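Regulator of polyketide synthase expression (Bifidobacterium adolescentis, PDB 3ONQ) is of unknown function but carries a PucR-type C-terminal helix-turn-helix domain, probably binds DNA and may regulate polyketide synthase expression. Local coordinates at residues Leu32-Val42 / Val133-Met144; Asp53-Val62 / Glu122-Val133. One frame throughout, in Å; residues are numbered along the deposited sequence. Where two conformers were deposited one is given.

Contact 1: residues Leu32-Val42 / Val133-Met144; sequences LLTNMTDDRVV and VAGASHALRETM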
loop_
_atom_site.group_PDB
_atom_site.type_symbol
_atom_site.label_atom_id
_atom_site.label_comp_id
_atom_site.label_asym_id
_atom_site.label_seq_id
_atom_site.Cartn_x
_atom_site.Cartn_y
_atom_site.Cartn_z
ATOM N N LEU B 32 -3.603 8.046 -13.388
ATOM C CA LEU B 32 -2.553 8.583 -12.542
ATOM C C LEU B 32 -3.086 9.743 -11.711
ATOM O O LEU B 32 -2.826 9.830 -10.514
ATOM C CB LEU B 32 -1.359 9.030 -13.388
ATOM C CG LEU B 32 -0.628 7.921 -14.150
ATOM C CD1 LEU B 32 0.347 8.503 -15.156
ATOM C CD2 LEU B 32 0.077 6.971 -13.178
ATOM N N LEU B 33 -3.836 10.636 -12.351
ATOM C CA LEU B 33 -4.357 11.810 -11.658
ATOM C C LEU B 33 -5.337 11.403 -10.554
ATOM O O LEU B 33 -5.484 12.113 -9.556
ATOM C CB LEU B 33 -5.027 12.767 -12.651
ATOM C CG LEU B 33 -5.112 14.236 -12.253
ATOM C CD1 LEU B 33 -3.753 14.720 -11.772
ATOM C CD2 LEU B 33 -5.599 15.071 -13.432
ATOM N N THR B 34 -6.002 10.259 -10.729
ATOM C CA THR B 34 -6.973 9.783 -9.738
ATOM C C THR B 34 -6.386 8.761 -8.758
ATOM O O THR B 34 -7.118 8.033 -8.094
ATOM C CB THR B 34 -8.288 9.237 -10.389
ATOM O OG1 THR B 34 -8.007 8.093 -11.202
ATOM C CG2 THR B 34 -8.962 10.313 -11.241
ATOM N N ASN B 35 -5.058 8.736 -8.662
ATOM C CA ASN B 35 -4.342 7.892 -7.698
ATOM C C ASN B 35 -4.429 6.383 -7.938
ATOM O O ASN B 35 -4.324 5.593 -7.000
ATOM C CB ASN B 35 -4.767 8.204 -6.257
ATOM C CG ASN B 35 -3.822 7.600 -5.226
ATOM O OD1 ASN B 35 -2.614 7.545 -5.436
ATOM N ND2 ASN B 35 -4.376 7.126 -4.119
HETATM N N MSE B 36 -4.613 5.980 -9.191
HETATM C CA MSE B 36 -4.638 4.558 -9.526
HETATM C C MSE B 36 -3.237 4.129 -9.972
HETATM O O MSE B 36 -2.722 4.621 -10.976
HETATM C CB MSE B 36 -5.689 4.283 -10.609
HETATM C CG MSE B 36 -7.131 4.612 -10.183
HETATM SE SE MSE B 36 -8.377 4.804 -11.699
HETATM C CE MSE B 36 -8.311 2.983 -12.395
ATOM N N THR B 37 -2.564 3.350 -9.115
ATOM C CA THR B 37 -1.174 2.975 -9.336
ATOM C C THR B 37 -0.923 1.469 -9.469
ATOM O O THR B 37 0.196 1.004 -9.355
ATOM C CB THR B 37 -0.275 3.568 -8.262
ATOM O OG1 THR B 37 -0.670 3.064 -6.990
ATOM C CG2 THR B 37 -0.413 5.065 -8.261
ATOM N N ASP B 38 -1.981 0.721 -9.719
ATOM C CA ASP B 38 -1.911 -0.728 -9.776
ATOM C C ASP B 38 -1.339 -1.249 -11.087
ATOM O O ASP B 38 -0.967 -0.489 -11.965
ATOM C CB ASP B 38 -3.273 -1.347 -9.486
ATOM C CG ASP B 38 -4.280 -1.050 -10.553
ATOM O OD1 ASP B 38 -5.182 -0.241 -10.305
ATOM O OD2 ASP B 38 -4.172 -1.625 -11.646
ATOM N N ASP B 39 -1.263 -2.565 -11.197
ATOM C CA ASP B 39 -0.623 -3.226 -12.327
ATOM C C ASP B 39 -1.237 -2.871 -13.673
ATOM O O ASP B 39 -0.541 -2.839 -14.672
ATOM C CB ASP B 39 -0.592 -4.736 -12.114
ATOM C CG ASP B 39 0.525 -5.165 -11.192
ATOM O OD1 ASP B 39 1.554 -4.466 -11.129
ATOM O OD2 ASP B 39 0.378 -6.202 -10.527
ATOM N N ARG B 40 -2.536 -2.623 -13.711
ATOM C CA ARG B 40 -3.171 -2.235 -14.958
ATOM C C ARG B 40 -2.577 -0.925 -15.486
ATOM O O ARG B 40 -2.367 -0.766 -16.675
ATOM C CB ARG B 40 -4.677 -2.084 -14.768
ATOM C CG ARG B 40 -5.383 -3.342 -14.333
ATOM C CD ARG B 40 -6.794 -3.056 -13.880
ATOM N NE ARG B 40 -6.825 -2.220 -12.689
ATOM C CZ ARG B 40 -7.890 -1.554 -12.271
ATOM N NH1 ARG B 40 -9.026 -1.624 -12.937
ATOM N NH2 ARG B 40 -7.819 -0.819 -11.180
ATOM N N VAL B 41 -2.311 0.006 -14.583
ATOM C CA VAL B 41 -1.727 1.299 -14.931
ATOM C C VAL B 41 -0.280 1.110 -15.338
ATOM O O VAL B 41 0.209 1.742 -16.266
ATOM C CB VAL B 41 -1.841 2.292 -13.752
ATOM C CG1 VAL B 41 -1.233 3.627 -14.112
ATOM C CG2 VAL B 41 -3.286 2.452 -13.348
ATOM N N VAL B 42 0.416 0.214 -14.647
ATOM C CA VAL B 42 1.749 -0.166 -15.081
ATOM C C VAL B 42 1.709 -0.696 -16.517
ATOM O O VAL B 42 2.554 -0.335 -17.345
ATOM C CB VAL B 42 2.359 -1.231 -14.161
ATOM C CG1 VAL B 42 3.722 -1.671 -14.694
ATOM C CG2 VAL B 42 2.464 -0.706 -12.734
ATOM N N VAL B 133 5.546 4.228 -11.663
ATOM C CA VAL B 133 4.151 4.607 -11.829
ATOM C C VAL B 133 3.593 5.336 -10.603
ATOM O O VAL B 133 2.888 6.327 -10.741
ATOM C CB VAL B 133 3.295 3.384 -12.202
ATOM C CG1 VAL B 133 1.836 3.700 -12.059
ATOM C CG2 VAL B 133 3.602 2.961 -13.634
ATOM N N ALA B 134 3.926 4.867 -9.407
ATOM C CA ALA B 134 3.489 5.551 -8.187
ATOM C C ALA B 134 4.044 6.982 -8.121
ATOM O O ALA B 134 3.351 7.901 -7.694
ATOM C CB ALA B 134 3.895 4.758 -6.945
ATOM N N GLY B 135 5.292 7.166 -8.542
ATOM C CA GLY B 135 5.891 8.492 -8.576
ATOM C C GLY B 135 5.216 9.378 -9.606
ATOM O O GLY B 135 4.946 10.548 -9.356
ATOM N N ALA B 136 4.943 8.808 -10.774
ATOM C CA ALA B 136 4.199 9.502 -11.813
ATOM C C ALA B 136 2.873 10.024 -11.263
ATOM O O ALA B 136 2.518 11.188 -11.468
ATOM C CB ALA B 136 3.960 8.566 -13.004
ATOM N N SER B 137 2.140 9.170 -10.553
ATOM C CA SER B 137 0.857 9.591 -9.978
ATOM C C SER B 137 1.079 10.706 -8.950
ATOM O O SER B 137 0.346 11.692 -8.916
ATOM C CB SER B 137 0.151 8.412 -9.314
ATOM O OG SER B 137 -1.085 8.817 -8.740
ATOM N N HIS B 138 2.099 10.534 -8.119
ATOM C CA HIS B 138 2.499 11.551 -7.154
ATOM C C HIS B 138 2.835 12.892 -7.830
ATOM O O HIS B 138 2.360 13.948 -7.407
ATOM C CB HIS B 138 3.709 11.053 -6.344
ATOM C CG HIS B 138 4.044 11.914 -5.169
ATOM N ND1 HIS B 138 4.950 11.542 -4.199
ATOM C CD2 HIS B 138 3.588 13.142 -4.802
ATOM C CE1 HIS B 138 5.034 12.491 -3.285
ATOM N NE2 HIS B 138 4.217 13.474 -3.629
ATOM N N ALA B 139 3.666 12.850 -8.867
ATOM C CA ALA B 139 4.075 14.059 -9.581
ATOM C C ALA B 139 2.876 14.793 -10.172
ATOM O O ALA B 139 2.746 16.012 -10.047
ATOM C CB ALA B 139 5.097 13.719 -10.691
ATOM N N LEU B 140 1.995 14.058 -10.830
ATOM C CA LEU B 140 0.815 14.684 -11.411
ATOM C C LEU B 140 -0.135 15.266 -10.350
ATOM O O LEU B 140 -0.692 16.343 -10.530
ATOM C CB LEU B 140 0.085 13.709 -12.329
ATOM C CG LEU B 140 0.818 13.473 -13.657
ATOM C CD1 LEU B 140 0.226 12.286 -14.439
ATOM C CD2 LEU B 140 0.751 14.732 -14.493
ATOM N N ARG B 141 -0.324 14.555 -9.250
ATOM C CA ARG B 141 -1.233 15.037 -8.228
ATOM C C ARG B 141 -0.669 16.245 -7.458
ATOM O O ARG B 141 -1.377 17.222 -7.239
ATOM C CB ARG B 141 -1.663 13.904 -7.298
ATOM C CG ARG B 141 -2.669 12.961 -7.965
ATOM C CD ARG B 141 -3.097 11.818 -7.057
ATOM N NE ARG B 141 -3.752 12.257 -5.826
ATOM C CZ ARG B 141 -5.062 12.467 -5.707
ATOM N NH1 ARG B 141 -5.862 12.291 -6.750
ATOM N NH2 ARG B 141 -5.576 12.853 -4.545
ATOM N N GLU B 142 0.601 16.207 -7.071
ATOM C CA GLU B 142 1.156 17.369 -6.377
ATOM C C GLU B 142 1.122 18.582 -7.296
ATOM O O GLU B 142 0.962 19.721 -6.833
ATOM C CB GLU B 142 2.569 17.110 -5.839
ATOM C CG GLU B 142 3.647 16.880 -6.905
ATOM C CD GLU B 142 4.898 16.227 -6.312
ATOM O OE1 GLU B 142 5.191 16.452 -5.120
ATOM O OE2 GLU B 142 5.582 15.471 -7.029
ATOM N N THR B 143 1.253 18.338 -8.598
ATOM C CA THR B 143 1.179 19.416 -9.581
ATOM C C THR B 143 -0.250 19.963 -9.652
ATOM O O THR B 143 -0.471 21.172 -9.558
ATOM C CB THR B 143 1.659 18.965 -10.967
ATOM O OG1 THR B 143 3.054 18.637 -10.903
ATOM C CG2 THR B 143 1.464 20.075 -11.994
HETATM N N MSE B 144 -1.219 19.069 -9.798
HETATM C CA MSE B 144 -2.626 19.467 -9.778
HETATM C C MSE B 144 -2.987 20.285 -8.523
HETATM O O MSE B 144 -3.543 21.374 -8.624
HETATM C CB MSE B 144 -3.541 18.251 -9.860
HETATM C CG MSE B 144 -5.032 18.575 -9.532
HETATM SE SE MSE B 144 -6.088 16.934 -9.544
HETATM C CE MSE B 144 -5.477 16.204 -7.836
#

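Contact 2: residues Asp53-Val62 / Glu122-Val133; sequences DFNCFAIGGV and EPLYLSPVRSGV. With SO4 (sulfate ion), chain P; SO4 (sulfate ion), chain O.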
loop_
_atom_site.group_PDB
_atom_site.type_symbol
_atom_site.label_atom_id
_atom_site.label_comp_id
_atom_site.label_asym_id
_atom_site.label_seq_id
_atom_site.Cartn_x
_atom_site.Cartn_y
_atom_site.Cartn_z
ATOM N N ASP B 53 11.590 0.842 -14.004
ATOM C CA ASP B 53 11.553 1.747 -12.865
ATOM C C ASP B 53 12.044 3.147 -13.237
ATOM O O ASP B 53 13.099 3.589 -12.789
ATOM C CB ASP B 53 12.375 1.179 -11.707
ATOM C CG ASP B 53 12.159 1.945 -10.421
ATOM O OD1 ASP B 53 11.148 2.681 -10.336
ATOM O OD2 ASP B 53 12.990 1.812 -9.498
ATOM N N PHE B 54 11.258 3.829 -14.058
ATOM C CA PHE B 54 11.669 5.070 -14.692
ATOM C C PHE B 54 11.686 6.236 -13.713
ATOM O O PHE B 54 11.089 6.176 -12.636
ATOM C CB PHE B 54 10.733 5.384 -15.862
ATOM C CG PHE B 54 9.269 5.396 -15.484
ATOM C CD1 PHE B 54 8.704 6.518 -14.901
ATOM C CD2 PHE B 54 8.459 4.290 -15.724
ATOM C CE1 PHE B 54 7.364 6.545 -14.547
ATOM C CE2 PHE B 54 7.101 4.308 -15.375
ATOM C CZ PHE B 54 6.561 5.444 -14.782
ATOM N N ASN B 55 12.393 7.293 -14.086
ATOM C CA ASN B 55 12.296 8.559 -13.370
ATOM C C ASN B 55 11.448 9.534 -14.170
ATOM O O ASN B 55 11.461 9.512 -15.397
ATOM C CB ASN B 55 13.678 9.149 -13.106
ATOM C CG ASN B 55 14.492 8.300 -12.161
ATOM O OD1 ASN B 55 15.659 7.990 -12.427
ATOM N ND2 ASN B 55 13.875 7.901 -11.054
ATOM N N CYS B 56 10.701 10.383 -13.479
ATOM C CA CYS B 56 9.800 11.287 -14.163
ATOM C C CYS B 56 9.595 12.529 -13.311
ATOM O O CYS B 56 9.944 12.532 -12.127
ATOM C CB CYS B 56 8.450 10.593 -14.412
ATOM S SG CYS B 56 7.537 10.160 -12.876
ATOM N N PHE B 57 9.020 13.568 -13.918
ATOM C CA PHE B 57 8.627 14.772 -13.201
ATOM C C PHE B 57 7.513 15.408 -14.003
ATOM O O PHE B 57 7.288 15.043 -15.161
ATOM C CB PHE B 57 9.803 15.751 -13.048
ATOM C CG PHE B 57 10.404 16.190 -14.359
ATOM C CD1 PHE B 57 9.880 17.272 -15.051
ATOM C CD2 PHE B 57 11.497 15.527 -14.892
ATOM C CE1 PHE B 57 10.432 17.677 -16.261
ATOM C CE2 PHE B 57 12.056 15.928 -16.097
ATOM C CZ PHE B 57 11.519 17.002 -16.791
ATOM N N ALA B 58 6.820 16.362 -13.396
ATOM C CA ALA B 58 5.674 16.967 -14.047
ATOM C C ALA B 58 5.788 18.486 -14.077
ATOM O O ALA B 58 6.387 19.099 -13.187
ATOM C CB ALA B 58 4.380 16.534 -13.342
ATOM N N ILE B 59 5.213 19.082 -15.113
ATOM C CA ILE B 59 5.118 20.525 -15.232
ATOM C C ILE B 59 3.672 20.816 -15.557
ATOM O O ILE B 59 3.054 20.082 -16.343
ATOM C CB ILE B 59 5.983 21.057 -16.387
ATOM C CG1 ILE B 59 7.448 20.697 -16.167
ATOM C CG2 ILE B 59 5.839 22.569 -16.505
ATOM C CD1 ILE B 59 8.368 21.117 -17.330
ATOM N N GLY B 60 3.118 21.867 -14.958
ATOM C CA GLY B 60 1.729 22.206 -15.202
ATOM C C GLY B 60 1.499 23.700 -15.103
ATOM O O GLY B 60 2.196 24.399 -14.366
ATOM N N GLY B 61 0.519 24.186 -15.859
ATOM C CA GLY B 61 0.124 25.581 -15.829
ATOM C C GLY B 61 -0.953 25.793 -16.873
ATOM O O GLY B 61 -1.567 24.833 -17.333
ATOM N N VAL B 62 -1.185 27.044 -17.252
ATOM C CA VAL B 62 -2.215 27.350 -18.236
ATOM C C VAL B 62 -1.557 27.667 -19.572
ATOM O O VAL B 62 -0.631 28.463 -19.620
ATOM C CB VAL B 62 -3.049 28.554 -17.787
ATOM C CG1 VAL B 62 -4.089 28.924 -18.851
ATOM C CG2 VAL B 62 -3.705 28.277 -16.432
ATOM N N GLU B 122 -0.597 33.308 -15.393
ATOM C CA GLU B 122 -1.107 32.214 -14.579
ATOM C C GLU B 122 0.050 31.449 -13.929
ATOM O O GLU B 122 1.168 31.450 -14.430
ATOM C CB GLU B 122 -1.950 31.258 -15.432
ATOM C CG GLU B 122 -3.040 31.940 -16.265
ATOM C CD GLU B 122 -4.080 32.656 -15.410
ATOM O OE1 GLU B 122 -4.227 32.304 -14.216
ATOM O OE2 GLU B 122 -4.752 33.573 -15.938
ATOM N N PRO B 123 -0.221 30.796 -12.798
ATOM C CA PRO B 123 0.797 30.007 -12.105
ATOM C C PRO B 123 1.336 28.864 -12.957
ATOM O O PRO B 123 0.662 28.353 -13.853
ATOM C CB PRO B 123 0.034 29.455 -10.900
ATOM C CG PRO B 123 -1.030 30.477 -10.657
ATOM C CD PRO B 123 -1.474 30.870 -12.031
ATOM N N LEU B 124 2.573 28.490 -12.666
ATOM C CA LEU B 124 3.270 27.412 -13.329
ATOM C C LEU B 124 3.932 26.623 -12.204
ATOM O O LEU B 124 4.504 27.221 -11.288
ATOM C CB LEU B 124 4.329 28.005 -14.260
ATOM C CG LEU B 124 5.313 27.087 -14.970
ATOM C CD1 LEU B 124 4.594 26.268 -16.030
ATOM C CD2 LEU B 124 6.436 27.893 -15.598
ATOM N N TYR B 125 3.844 25.295 -12.250
ATOM C CA TYR B 125 4.448 24.459 -11.207
ATOM C C TYR B 125 5.353 23.364 -11.777
ATOM O O TYR B 125 4.987 22.689 -12.739
ATOM C CB TYR B 125 3.363 23.825 -10.332
ATOM C CG TYR B 125 3.912 22.924 -9.245
ATOM C CD1 TYR B 125 4.268 23.443 -8.015
ATOM C CD2 TYR B 125 4.105 21.554 -9.463
ATOM C CE1 TYR B 125 4.781 22.627 -7.008
ATOM C CE2 TYR B 125 4.613 20.725 -8.448
ATOM C CZ TYR B 125 4.950 21.278 -7.225
ATOM O OH TYR B 125 5.461 20.505 -6.206
ATOM N N LEU B 126 6.526 23.195 -11.168
ATOM C CA LEU B 126 7.491 22.164 -11.557
ATOM C C LEU B 126 7.660 21.172 -10.411
ATOM O O LEU B 126 8.022 21.571 -9.316
ATOM C CB LEU B 126 8.854 22.806 -11.879
ATOM C CG LEU B 126 10.017 21.834 -12.166
ATOM C CD1 LEU B 126 9.722 20.976 -13.396
ATOM C CD2 LEU B 126 11.370 22.539 -12.338
ATOM N N SER B 127 7.398 19.887 -10.646
ATOM C CA SER B 127 7.455 18.902 -9.557
ATOM C C SER B 127 8.864 18.374 -9.335
ATOM O O SER B 127 9.703 18.476 -10.216
ATOM C CB SER B 127 6.542 17.709 -9.852
ATOM O OG SER B 127 7.225 16.729 -10.618
ATOM N N PRO B 128 9.121 17.784 -8.154
ATOM C CA PRO B 128 10.372 17.048 -7.953
ATOM C C PRO B 128 10.418 15.807 -8.848
ATOM O O PRO B 128 9.398 15.407 -9.429
ATOM C CB PRO B 128 10.298 16.616 -6.477
ATOM C CG PRO B 128 9.250 17.488 -5.857
ATOM C CD PRO B 128 8.275 17.786 -6.946
ATOM N N VAL B 129 11.592 15.201 -8.962
ATOM C CA VAL B 129 11.724 13.931 -9.681
ATOM C C VAL B 129 11.093 12.830 -8.834
ATOM O O VAL B 129 11.228 12.826 -7.609
ATOM C CB VAL B 129 13.200 13.589 -9.975
ATOM C CG1 VAL B 129 13.321 12.228 -10.676
ATOM C CG2 VAL B 129 13.828 14.662 -10.837
ATOM N N ARG B 130 10.374 11.916 -9.482
ATOM C CA ARG B 130 9.753 10.793 -8.784
ATOM C C ARG B 130 10.009 9.528 -9.609
ATOM O O ARG B 130 10.380 9.618 -10.783
ATOM C CB ARG B 130 8.251 11.033 -8.594
ATOM C CG ARG B 130 7.899 12.361 -7.943
ATOM C CD ARG B 130 7.501 12.181 -6.490
ATOM N NE ARG B 130 7.151 13.436 -5.829
ATOM C CZ ARG B 130 7.703 13.840 -4.688
ATOM N NH1 ARG B 130 8.631 13.087 -4.103
ATOM N NH2 ARG B 130 7.340 14.988 -4.133
ATOM N N SER B 131 9.827 8.356 -9.006
ATOM C CA SER B 131 10.150 7.112 -9.702
ATOM C C SER B 131 8.962 6.178 -9.875
ATOM O O SER B 131 8.121 6.026 -8.974
ATOM C CB SER B 131 11.293 6.376 -8.993
ATOM O OG SER B 131 10.923 6.057 -7.667
ATOM N N GLY B 132 8.912 5.547 -11.040
ATOM C CA GLY B 132 7.902 4.552 -11.341
ATOM C C GLY B 132 6.497 5.121 -11.443
ATOM O O GLY B 132 6.271 6.327 -11.333
ATOM N N VAL B 133 5.546 4.228 -11.663
ATOM C CA VAL B 133 4.151 4.607 -11.829
ATOM C C VAL B 133 3.593 5.336 -10.603
ATOM O O VAL B 133 2.888 6.327 -10.741
ATOM C CB VAL B 133 3.295 3.384 -12.202
ATOM C CG1 VAL B 133 1.836 3.700 -12.059
ATOM C CG2 VAL B 133 3.602 2.961 -13.634
HETATM S S SO4 P . 9.687 8.917 -5.066
HETATM O O1 SO4 P . 9.639 10.307 -4.602
HETATM O O2 SO4 P . 11.031 8.611 -5.552
HETATM O O3 SO4 P . 9.369 8.029 -3.952
HETATM O O4 SO4 P . 8.729 8.710 -6.147
HETATM S S SO4 O . 9.449 13.229 0.279
HETATM O O1 SO4 O . 10.086 14.491 -0.095
HETATM O O2 SO4 O . 10.472 12.215 0.520
HETATM O O3 SO4 O . 8.668 13.399 1.503
HETATM O O4 SO4 O . 8.577 12.793 -0.807
HETATM O O HOH W 1 0.770 29.132 -16.452
#

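Contact 1: residues Leu32-Val42 / Val133-Met144
Ser137 and Arg141 of helix 132-149 hydrogen-bond to the carbonyls of Leu32 and Leu33 at the end of helix 21-33. Ser137 OG donates to Leu32 O at 2.7 Å, in the carbonyl plane and on a lone pair. With chi1 at 179°, OG lies anti to its own backbone N and extends to that carbonyl. Leu32 O also accepts from Asn35 N, in a Schellman motif with Asn35 as the C-prime residue. Arg141 NH1 donates to Leu33 O at 2.8 Å, with that oxygen near the guanidinium plane. Asn35 CB lies over one face of the same guanidinium. Arg141 NH2 hydrogen-bonds a glycerol, probably from the crystallisation liquor.

The apolar contacts centre on Leu32, a knob in the hole formed by Val133, Ala136, Ser137 and Leu140. Leu32 CB meets Leu140 CD1 at 3.8 Å. Leu33 CD1 reaches SE of Met144, which is a selenomethionine, at 3.9 Å. Thr37 CG2 rests on Ser137 CB at 3.6 Å. Val133 turns CG1 to Val41 CG1 and CG2 to Val42 CG2.

The contact thus joins helix 132-149 to helices 21-33 and 39-48 and the turn between them. Leu32 and Ala136 also touch Leu98 of strand 94-100, while Ala139 and Thr143 rest on Ala58 of strand 55-61.

Contact 2: residues Asp53-Val62 / Glu122-Val133
Phe54 lays one ring face against Gly132, whose CA is 3.9 Å from the ring centroid in a CH-pi contact. Its CG sits between the backbone N and the carbonyl carbon (chi1 54°), which turns the ring over the glycine. Gly132 N donates to Phe54 O at 2.8 Å.

Strands 55-61 and 124-131 run antiparallel. Cys56 with Arg130 and Gly60 with Tyr125 are hydrogen-bonded pairs, and the register shifts by one between them. At the shift Ser127 OG accepts from Ala58 N at 2.8 Å and donates to Pro128 O. Ile59 and Leu124 lie side by side on one sheet face. Leu126 crosses Ile59 there, its CD1 3.6 Å from Ile59 CG1.

On the opposite face, Arg130 NH1 meets O1 of one sulfate (chain P) at 3.0 Å, at the guanidinium edge. Ser131 N hydrogen-bonds O4 of that sulfate; a second sulfate (chain O) is held weakly by NH1 of Arg130. Arg130 NH2 forms a salt bridge with Glu142. With an alanine in place of Arg130, Glu142 would probably lose this partner, and the hold on both sulfates would be weaker.

Helix 132-149 packs on the face bearing Ala58 and Tyr125. Helix 107-114 meets Phe57 and Leu126 on the other. Strand 94-100 continues the sheet beyond strand 55-61.

Overall arrangement
Contact 2 is nested in the chain loop closed by contact 1, and their centres are about 11 Å apart. They share Val133, near the start of helix 132-149. Contact 2 pairs the strand leading into this helix with strand 55-61; contact 1 then packs the helix against 32-42. The two also touch directly. Besides the Glu142 bridge, Gly135 O lies 3.4 Å from Arg130 CB, and His138 CE1 lies 3.3 Å from Arg130 CZ. Thr143 OG1 packs on Tyr125 CD2 at 3.4 Å. Arg130 thus touches Glu142 and His138 of the helix and also binds the two sulfates, which are probably from the crystallisation liquor and by themselves do not define a functional site.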